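Pyroglutatmate porin OpdO (Pseudomonas aeruginosa, PDB 3SZV) probably forms a monomeric beta-barrel channel of the OprD family in the outer membrane, through which small carboxylates such as pyroglutamate are thought to pass. Local coordinates at residues S312-Y317 against M332-S337; I300-F305 against E351-T356; V179-R184 against Y288-D293. All blocks are in the same frame, centred on the assembly; numbering follows the deposited sequence. Where two conformers were deposited one is given.

Contact 1 (S312-Y317 against M332-S337); sequences SWQLRY and MSRYVS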
loop_
_atom_site.group_PDB
_atom_site.type_symbol
_atom_site.label_atom_id
_atom_site.label_comp_id
_atom_site.label_asym_id
_atom_site.label_seq_id
_atom_site.Cartn_x
_atom_site.Cartn_y
_atom_site.Cartn_z
ATOM N N SER A 312 6.161 4.444 19.621
ATOM C CA SER A 312 7.328 4.481 18.760
ATOM C C SER A 312 7.542 5.848 18.143
ATOM O O SER A 312 6.597 6.621 17.971
ATOM C CB SER A 312 7.222 3.407 17.671
ATOM O OG SER A 312 6.111 3.627 16.807
ATOM N N TRP A 313 8.796 6.147 17.835
ATOM C CA TRP A 313 9.122 7.365 17.114
ATOM C C TRP A 313 9.991 7.037 15.917
ATOM O O TRP A 313 10.711 6.029 15.913
ATOM C CB TRP A 313 9.804 8.393 18.033
ATOM C CG TRP A 313 11.103 7.965 18.632
ATOM C CD1 TRP A 313 11.297 7.444 19.881
ATOM C CD2 TRP A 313 12.398 8.052 18.029
ATOM N NE1 TRP A 313 12.637 7.191 20.086
ATOM C CE2 TRP A 313 13.333 7.557 18.962
ATOM C CE3 TRP A 313 12.859 8.501 16.784
ATOM C CZ2 TRP A 313 14.701 7.492 18.688
ATOM C CZ3 TRP A 313 14.214 8.436 16.514
ATOM C CH2 TRP A 313 15.119 7.939 17.461
ATOM N N GLN A 314 9.911 7.897 14.904
ATOM C CA GLN A 314 10.617 7.697 13.645
ATOM C C GLN A 314 11.353 8.966 13.253
ATOM O O GLN A 314 10.810 10.068 13.382
ATOM C CB GLN A 314 9.641 7.347 12.510
ATOM C CG GLN A 314 10.342 7.244 11.136
ATOM C CD GLN A 314 9.448 6.824 9.970
ATOM O OE1 GLN A 314 9.935 6.711 8.847
ATOM N NE2 GLN A 314 8.150 6.620 10.213
ATOM N N LEU A 315 12.574 8.804 12.748
ATOM C CA LEU A 315 13.243 9.872 12.013
ATOM C C LEU A 315 13.626 9.324 10.645
ATOM O O LEU A 315 14.148 8.214 10.541
ATOM C CB LEU A 315 14.461 10.401 12.780
ATOM C CG LEU A 315 14.108 11.288 13.982
ATOM C CD1 LEU A 315 15.337 11.589 14.835
ATOM C CD2 LEU A 315 13.430 12.584 13.528
ATOM N N ARG A 316 13.360 10.111 9.601
ATOM C CA ARG A 316 13.600 9.700 8.228
ATOM C C ARG A 316 14.274 10.822 7.466
ATOM O O ARG A 316 13.888 11.989 7.595
ATOM C CB ARG A 316 12.284 9.358 7.532
ATOM C CG ARG A 316 12.450 9.043 6.064
ATOM C CD ARG A 316 11.132 8.658 5.415
ATOM N NE ARG A 316 11.270 8.671 3.969
ATOM C CZ ARG A 316 10.550 7.930 3.137
ATOM N NH1 ARG A 316 9.634 7.093 3.618
ATOM N NH2 ARG A 316 10.755 8.016 1.836
ATOM N N TYR A 317 15.280 10.462 6.675
ATOM C CA TYR A 317 15.972 11.423 5.823
ATOM C C TYR A 317 15.940 10.958 4.377
ATOM O O TYR A 317 16.188 9.780 4.090
ATOM C CB TYR A 317 17.429 11.595 6.283
ATOM C CG TYR A 317 18.240 12.474 5.363
ATOM C CD1 TYR A 317 19.200 11.932 4.518
ATOM C CD2 TYR A 317 18.025 13.846 5.318
ATOM C CE1 TYR A 317 19.930 12.739 3.662
ATOM C CE2 TYR A 317 18.748 14.664 4.461
ATOM C CZ TYR A 317 19.700 14.105 3.637
ATOM O OH TYR A 317 20.409 14.924 2.793
ATOM N N MET A 332 17.476 7.126 0.853
ATOM C CA MET A 332 16.618 7.298 2.018
ATOM C C MET A 332 17.185 6.491 3.180
ATOM O O MET A 332 17.675 5.375 2.985
ATOM C CB MET A 332 15.192 6.840 1.706
ATOM C CG MET A 332 14.222 7.016 2.884
ATOM S SD MET A 332 14.195 5.671 4.096
ATOM C CE MET A 332 13.441 4.382 3.119
ATOM N N SER A 333 17.149 7.051 4.384
ATOM C CA SER A 333 17.419 6.239 5.560
ATOM C C SER A 333 16.433 6.625 6.650
ATOM O O SER A 333 16.080 7.797 6.807
ATOM C CB SER A 333 18.866 6.406 6.024
ATOM O OG SER A 333 19.243 5.340 6.886
ATOM N N ARG A 334 15.983 5.640 7.410
ATOM C CA ARG A 334 15.041 5.923 8.481
ATOM C C ARG A 334 15.281 4.978 9.643
ATOM O O ARG A 334 15.862 3.907 9.482
ATOM C CB ARG A 334 13.594 5.833 7.985
ATOM C CG ARG A 334 13.241 4.494 7.378
ATOM C CD ARG A 334 11.844 4.486 6.778
ATOM N NE ARG A 334 11.661 3.256 6.028
ATOM C CZ ARG A 334 10.703 3.055 5.134
ATOM N NH1 ARG A 334 9.790 3.992 4.916
ATOM N NH2 ARG A 334 10.635 1.907 4.473
ATOM N N TYR A 335 14.837 5.404 10.814
ATOM C CA TYR A 335 15.032 4.654 12.038
ATOM C C TYR A 335 13.762 4.801 12.854
ATOM O O TYR A 335 13.231 5.912 13.002
ATOM C CB TYR A 335 16.227 5.216 12.805
ATOM C CG TYR A 335 16.472 4.574 14.150
ATOM C CD1 TYR A 335 16.009 5.164 15.320
ATOM C CD2 TYR A 335 17.194 3.395 14.251
ATOM C CE1 TYR A 335 16.259 4.582 16.569
ATOM C CE2 TYR A 335 17.449 2.811 15.494
ATOM C CZ TYR A 335 16.968 3.410 16.633
ATOM O OH TYR A 335 17.228 2.814 17.855
ATOM N N VAL A 336 13.269 3.680 13.370
ATOM C CA VAL A 336 12.097 3.684 14.223
ATOM C C VAL A 336 12.430 2.925 15.499
ATOM O O VAL A 336 12.997 1.837 15.453
ATOM C CB VAL A 336 10.899 3.022 13.530
ATOM C CG1 VAL A 336 9.670 3.068 14.429
ATOM C CG2 VAL A 336 10.604 3.700 12.191
ATOM N N SER A 337 12.102 3.529 16.638
ATOM C CA SER A 337 12.354 2.917 17.942
ATOM C C SER A 337 11.041 2.771 18.693
ATOM O O SER A 337 10.289 3.731 18.847
ATOM C CB SER A 337 13.329 3.790 18.734
ATOM O OG SER A 337 13.605 3.243 20.016
HETATM O O HOH W 1 8.871 6.236 6.428
#
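Over one face of the Trp313 indole lies the CB of Ser337, 4.0 Å from the centroid of the five-membered ring, a CH-pi contact for which a small residue leaves room. The six-membered ring reaches diagonally across to Tyr335 on the neighbouring strand: Trp313 CH2 lies near the edge of the Tyr335 ring, 3.6 Å from CD1, and the planes are inclined at 52°, an oblique pairing. This reach depends on Trp313 CG sitting between the backbone N and the carbonyl carbon (chi1 61°), which swings the indole toward that strand. With Leu315, these side chains form part of the barrel's outer surface, where aromatic and apolar groups would suit a lipid setting.

On the other face of the sheet, with Gln314 and Val336, Arg316 and Arg334 run side by side, their guanidinium planes nearly perpendicular. Met332 serves both: its CG lies over a face of Arg316, 3.6 Å from NE, while its CE lies over the centre of the Arg334 guanidinium. Gln314 packs its CG against Val336 CG2.

The backbones are the two strands of a beta hairpin, joined by six hydrogen bonds, among them Tyr317 N to Ser333 O at 2.8 Å.

The arginine NH1 atoms stand only 3.4 Å apart, yet one water accepts from both and donates to Gln314 OE1, 2.7 Å away; Gln314 NE2 gives to Asn298 OD1. Asn355 accepts from Arg334 NE. Asp318 balances Arg316 in part, but Arg334 also lies near Arg375, and the patch may carry a net positive potential, consistent with a carboxylate channel.

Contact 2 (I300-F305 against E351-T356); sequences IQIGDF and EWERNT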
loop_
_atom_site.group_PDB
_atom_site.type_symbol
_atom_site.label_atom_id
_atom_site.label_comp_id
_atom_site.label_asym_id
_atom_site.label_seq_id
_atom_site.Cartn_x
_atom_site.Cartn_y
_atom_site.Cartn_z
ATOM N N ILE A 300 7.179 0.407 8.234
ATOM C CA ILE A 300 8.354 0.559 7.386
ATOM C C ILE A 300 8.718 -0.768 6.703
ATOM O O ILE A 300 7.808 -1.535 6.365
ATOM C CB ILE A 300 9.506 1.233 8.164
ATOM C CG1 ILE A 300 9.883 0.451 9.427
ATOM C CG2 ILE A 300 9.116 2.660 8.523
ATOM C CD1 ILE A 300 11.226 0.894 10.004
ATOM N N GLN A 301 10.002 -1.042 6.459
ATOM C CA GLN A 301 10.335 -2.156 5.571
ATOM C C GLN A 301 9.873 -3.494 6.117
ATOM O O GLN A 301 9.268 -4.299 5.399
ATOM C CB GLN A 301 11.834 -2.199 5.261
ATOM C CG GLN A 301 12.226 -3.322 4.312
ATOM C CD GLN A 301 13.672 -3.218 3.846
ATOM O OE1 GLN A 301 14.231 -2.124 3.733
ATOM N NE2 GLN A 301 14.290 -4.362 3.573
ATOM N N ILE A 302 10.156 -3.734 7.386
ATOM C CA ILE A 302 9.789 -5.007 7.997
ATOM C C ILE A 302 8.617 -4.843 8.960
ATOM O O ILE A 302 7.544 -5.439 8.774
ATOM C CB ILE A 302 10.985 -5.649 8.713
ATOM C CG1 ILE A 302 12.117 -5.914 7.708
ATOM C CG2 ILE A 302 10.567 -6.954 9.406
ATOM C CD1 ILE A 302 13.381 -6.472 8.317
ATOM N N GLY A 303 8.801 -4.007 9.970
ATOM C CA GLY A 303 7.823 -3.916 11.040
ATOM C C GLY A 303 6.758 -2.849 10.905
ATOM O O GLY A 303 6.935 -1.837 10.205
ATOM N N ASP A 304 5.634 -3.078 11.573
ATOM C CA ASP A 304 4.546 -2.114 11.580
ATOM C C ASP A 304 4.491 -1.265 12.852
ATOM O O ASP A 304 3.763 -0.267 12.907
ATOM C CB ASP A 304 3.186 -2.783 11.305
ATOM C CG ASP A 304 2.809 -3.814 12.339
ATOM O OD1 ASP A 304 3.456 -3.887 13.417
ATOM O OD2 ASP A 304 1.829 -4.554 12.081
ATOM N N PHE A 305 5.274 -1.651 13.861
ATOM C CA PHE A 305 5.264 -0.979 15.157
ATOM C C PHE A 305 3.843 -0.890 15.705
ATOM O O PHE A 305 3.460 0.057 16.387
ATOM C CB PHE A 305 6.030 0.347 15.085
ATOM C CG PHE A 305 7.506 0.133 14.897
ATOM C CD1 PHE A 305 8.363 0.096 15.993
ATOM C CD2 PHE A 305 8.025 -0.137 13.635
ATOM C CE1 PHE A 305 9.718 -0.165 15.831
ATOM C CE2 PHE A 305 9.372 -0.394 13.465
ATOM C CZ PHE A 305 10.224 -0.405 14.565
ATOM N N GLU A 351 11.920 -2.572 20.659
ATOM C CA GLU A 351 12.472 -2.967 19.375
ATOM C C GLU A 351 12.913 -1.734 18.618
ATOM O O GLU A 351 12.403 -0.638 18.833
ATOM C CB GLU A 351 11.427 -3.723 18.540
ATOM C CG GLU A 351 10.150 -2.935 18.284
ATOM C CD GLU A 351 9.269 -3.567 17.225
ATOM O OE1 GLU A 351 9.759 -4.451 16.489
ATOM O OE2 GLU A 351 8.089 -3.165 17.112
ATOM N N TRP A 352 13.867 -1.915 17.717
ATOM C CA TRP A 352 14.167 -0.843 16.781
ATOM C C TRP A 352 14.424 -1.414 15.402
ATOM O O TRP A 352 14.770 -2.595 15.256
ATOM C CB TRP A 352 15.338 0.028 17.261
ATOM C CG TRP A 352 16.665 -0.665 17.418
ATOM C CD1 TRP A 352 17.198 -1.155 18.582
ATOM C CD2 TRP A 352 17.651 -0.907 16.402
ATOM N NE1 TRP A 352 18.436 -1.696 18.350
ATOM C CE2 TRP A 352 18.740 -1.555 17.021
ATOM C CE3 TRP A 352 17.718 -0.640 15.028
ATOM C CZ2 TRP A 352 19.881 -1.944 16.317
ATOM C CZ3 TRP A 352 18.854 -1.028 14.332
ATOM C CH2 TRP A 352 19.921 -1.668 14.979
ATOM N N GLU A 353 14.230 -0.574 14.394
ATOM C CA GLU A 353 14.473 -0.971 13.015
ATOM C C GLU A 353 15.096 0.186 12.253
ATOM O O GLU A 353 14.651 1.325 12.370
ATOM C CB GLU A 353 13.168 -1.414 12.343
ATOM C CG GLU A 353 13.345 -1.774 10.868
ATOM C CD GLU A 353 12.080 -2.313 10.207
ATOM O OE1 GLU A 353 11.140 -2.739 10.925
ATOM O OE2 GLU A 353 12.018 -2.298 8.954
ATOM N N ARG A 354 16.144 -0.120 11.500
ATOM C CA ARG A 354 16.743 0.843 10.593
ATOM C C ARG A 354 16.547 0.359 9.165
ATOM O O ARG A 354 16.685 -0.826 8.885
ATOM C CB ARG A 354 18.241 0.989 10.871
ATOM C CG ARG A 354 18.905 1.958 9.919
ATOM C CD ARG A 354 20.390 1.673 9.716
ATOM N NE ARG A 354 20.711 0.259 9.491
ATOM C CZ ARG A 354 20.400 -0.445 8.400
ATOM N NH1 ARG A 354 19.715 0.098 7.394
ATOM N NH2 ARG A 354 20.768 -1.718 8.322
ATOM N N ASN A 355 16.229 1.281 8.259
ATOM C CA ASN A 355 16.134 0.967 6.834
ATOM C C ASN A 355 16.988 1.934 6.045
ATOM O O ASN A 355 17.057 3.117 6.384
ATOM C CB ASN A 355 14.721 1.180 6.279
ATOM C CG ASN A 355 13.652 0.301 6.908
ATOM O OD1 ASN A 355 12.468 0.557 6.684
ATOM N ND2 ASN A 355 14.029 -0.737 7.662
ATOM N N THR A 356 17.620 1.450 4.981
ATOM C CA THR A 356 18.318 2.330 4.044
ATOM C C THR A 356 18.009 1.879 2.632
ATOM O O THR A 356 18.158 0.700 2.313
ATOM C CB THR A 356 19.837 2.292 4.254
ATOM O OG1 THR A 356 20.134 2.701 5.591
ATOM C CG2 THR A 356 20.543 3.228 3.255
HETATM O O HOH W 2 7.385 -3.624 14.449
#
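Glu353 OE2 is held by two donors: Ile302 N, at 2.8 Å, uses the syn lone pair, and Asn355 ND2, at 2.9 Å, the anti one, with OE2 in the plane of the Asn355 amide. The other oxygen, OE1, takes Gly303 N on its own syn lone pair at 2.8 Å. Two successive backbone N-H groups thus clasp one carboxylate and fix its rotation, an arrangement that suits glutamate because an extended chain with CG anti to the backbone N (chi1 177°) carries the group from strand to loop.

Asn355 adds a further tie, its OD1 accepting from Gln301 N at 2.9 Å; the same oxygen receives Arg334 NE. Apolar atoms close round the charged group: Ile300 CD1 meets the Glu353 carboxylate carbon CD at 3.3 Å, and Phe305 sets its ring edge against Glu353 CB, 3.8 Å from CZ. Burial amid these neighbours would tend to raise the glutamate's pKa, while the amide donors should favour its charged form.

A water over the rim of one face of the Phe305 ring joins Phe305 N to Glu351 OE2. Here the loop after strand 271-281 folds inward and is fastened to strand 346-361 of the barrel wall by acidic and amide side chains, consistent with the constricting loops of porin barrels.

Contact 3 (V179-R184 against Y288-D293); sequences VFSANR and YIAGSD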
loop_
_atom_site.group_PDB
_atom_site.type_symbol
_atom_site.label_atom_id
_atom_site.label_comp_id
_atom_site.label_asym_id
_atom_site.label_seq_id
_atom_site.Cartn_x
_atom_site.Cartn_y
_atom_site.Cartn_z
ATOM N N VAL A 179 -9.807 -16.553 1.250
ATOM C CA VAL A 179 -10.521 -15.711 2.199
ATOM C C VAL A 179 -9.550 -14.930 3.081
ATOM O O VAL A 179 -8.339 -15.182 3.091
ATOM C CB VAL A 179 -11.502 -16.514 3.078
ATOM C CG1 VAL A 179 -12.566 -17.195 2.218
ATOM C CG2 VAL A 179 -10.755 -17.517 3.931
ATOM N N PHE A 180 -10.092 -13.975 3.819
ATOM C CA PHE A 180 -9.279 -13.080 4.630
ATOM C C PHE A 180 -9.008 -13.585 6.039
ATOM O O PHE A 180 -9.756 -14.396 6.591
ATOM C CB PHE A 180 -9.997 -11.739 4.817
ATOM C CG PHE A 180 -10.328 -11.019 3.543
ATOM C CD1 PHE A 180 -9.337 -10.400 2.805
ATOM C CD2 PHE A 180 -11.647 -10.904 3.124
ATOM C CE1 PHE A 180 -9.649 -9.709 1.634
ATOM C CE2 PHE A 180 -11.964 -10.218 1.963
ATOM C CZ PHE A 180 -10.972 -9.618 1.227
ATOM N N SER A 181 -7.928 -13.065 6.611
ATOM C CA SER A 181 -7.707 -13.132 8.050
ATOM C C SER A 181 -7.107 -11.807 8.488
ATOM O O SER A 181 -6.782 -10.957 7.654
ATOM C CB SER A 181 -6.788 -14.298 8.433
ATOM O OG SER A 181 -5.453 -14.076 8.014
ATOM N N ALA A 182 -6.992 -11.606 9.791
ATOM C CA ALA A 182 -6.417 -10.369 10.315
ATOM C C ALA A 182 -4.993 -10.593 10.807
ATOM O O ALA A 182 -4.688 -11.606 11.423
ATOM C CB ALA A 182 -7.282 -9.801 11.428
ATOM N N ASN A 183 -4.123 -9.642 10.497
ATOM C CA ASN A 183 -2.737 -9.686 10.951
ATOM C C ASN A 183 -2.650 -9.852 12.474
ATOM O O ASN A 183 -3.313 -9.106 13.213
ATOM C CB ASN A 183 -2.014 -8.411 10.519
ATOM C CG ASN A 183 -0.515 -8.516 10.670
ATOM O OD1 ASN A 183 0.154 -9.200 9.889
ATOM N ND2 ASN A 183 0.029 -7.853 11.686
ATOM N N ARG A 184 -1.829 -10.814 12.911
ATOM C CA ARG A 184 -1.668 -11.238 14.323
ATOM C C ARG A 184 -2.892 -11.901 14.932
ATOM O O ARG A 184 -2.777 -12.967 15.547
ATOM C CB ARG A 184 -1.229 -10.084 15.237
ATOM C CG ARG A 184 0.162 -9.541 14.972
ATOM C CD ARG A 184 0.474 -8.428 15.984
ATOM N NE ARG A 184 1.786 -7.826 15.783
ATOM C CZ ARG A 184 2.029 -6.786 14.985
ATOM N NH1 ARG A 184 1.031 -6.213 14.308
ATOM N NH2 ARG A 184 3.268 -6.321 14.872
ATOM N N TYR A 288 -5.521 -5.332 10.787
ATOM C CA TYR A 288 -5.619 -5.073 9.353
ATOM C C TYR A 288 -5.659 -6.400 8.642
ATOM O O TYR A 288 -5.342 -7.431 9.224
ATOM C CB TYR A 288 -4.460 -4.212 8.837
ATOM C CG TYR A 288 -3.023 -4.628 9.119
ATOM C CD1 TYR A 288 -2.218 -5.146 8.111
ATOM C CD2 TYR A 288 -2.444 -4.409 10.371
ATOM C CE1 TYR A 288 -0.885 -5.465 8.347
ATOM C CE2 TYR A 288 -1.113 -4.709 10.607
ATOM C CZ TYR A 288 -0.343 -5.241 9.592
ATOM O OH TYR A 288 0.978 -5.529 9.769
ATOM N N ILE A 289 -6.021 -6.376 7.361
ATOM C CA ILE A 289 -6.097 -7.600 6.590
ATOM C C ILE A 289 -4.700 -8.212 6.429
ATOM O O ILE A 289 -3.756 -7.549 5.999
ATOM C CB ILE A 289 -6.739 -7.309 5.231
ATOM C CG1 ILE A 289 -8.227 -7.045 5.416
ATOM C CG2 ILE A 289 -6.536 -8.478 4.285
ATOM C CD1 ILE A 289 -8.873 -6.364 4.232
ATOM N N ALA A 290 -4.553 -9.476 6.830
ATOM C CA ALA A 290 -3.258 -10.142 6.719
ATOM C C ALA A 290 -2.784 -10.149 5.272
ATOM O O ALA A 290 -3.580 -10.434 4.363
ATOM C CB ALA A 290 -3.343 -11.586 7.254
ATOM N N GLY A 291 -1.509 -9.836 5.071
ATOM C CA GLY A 291 -0.953 -9.806 3.728
ATOM C C GLY A 291 -0.972 -8.422 3.115
ATOM O O GLY A 291 -0.297 -8.187 2.099
ATOM N N SER A 292 -1.740 -7.517 3.717
ATOM C CA SER A 292 -1.897 -6.163 3.175
ATOM C C SER A 292 -1.132 -5.136 4.009
ATOM O O SER A 292 -0.459 -5.492 4.981
ATOM C CB SER A 292 -3.381 -5.808 3.066
ATOM O OG SER A 292 -3.922 -5.489 4.337
ATOM N N ASP A 293 -1.194 -3.867 3.622
ATOM C CA ASP A 293 -0.397 -2.833 4.284
ATOM C C ASP A 293 -1.234 -2.041 5.287
ATOM O O ASP A 293 -2.301 -1.522 4.937
ATOM C CB ASP A 293 0.171 -1.840 3.258
ATOM C CG ASP A 293 1.292 -2.413 2.421
ATOM O OD1 ASP A 293 1.721 -3.559 2.660
ATOM O OD2 ASP A 293 1.765 -1.678 1.532
HETATM O O HOH W 3 -5.977 -11.999 4.474
HETATM O O HOH W 4 0.362 -9.502 7.215
#
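Ser181, Ala182 and Asn183 meet Tyr288, Ile289 and Ala290 where the short strand 180-182 and the loop after strand 271-281 of this porin barrel are joined by a single backbone bridge, Ala182 with Ile289. Two hydrogen bonds make it: Ala290 N gives to Ser181 O at 2.8 Å, and Asn183 N gives to Tyr288 O, also at 2.8 Å.

Contacts with flat groups come next. Asn183 CB sits over the centre of the Tyr288 ring, 3.7 Å from its centroid, and the amide continues outward above the phenol end, its plane only 21° from the ring's. Asparagine, short and flat, can stack this way because a chi1 of -167° swings the amide away from the backbone N and over the ring. The tyrosine hydroxyl itself is held by Asp304, whose other oxygen pairs with Arg184.

Apolar packing is slight but close: Phe180 CD1 touches Ile289 CG2 at 3.7 Å.

The turn supplies the remaining polar links. Residues Ile289 to Ser292 form a type II turn, where Gly291 takes the positive phi that glycine tolerates easily. Ile289 O accepts both Ser292 N and Ser292 OG, and a water bound by Gly291 N donates to Asn183 OD1, 2.7 Å away.

Overall arrangement
From the N terminus, 179-184 comes first, beside strand 186-200, and contact 3 closes a long loop when the chain arrives at 288-293. That residue range lies in the connection after strand 271-281, and the same connection carries on to 300-305, the first half of contact 2. Strands 311-320 and 329-343 then form the hairpin of contact 1, which is nested inside the loop that contact 2 closes at strand 346-361. Contact 3, by contrast, stands in series before both. Contacts 1 and 2 touch through adjacent barrel strands, and Asp304 links contact 2 to contact 3. One long inward connection is thereby tied at separate points to the 179-184 region and to the barrel wall.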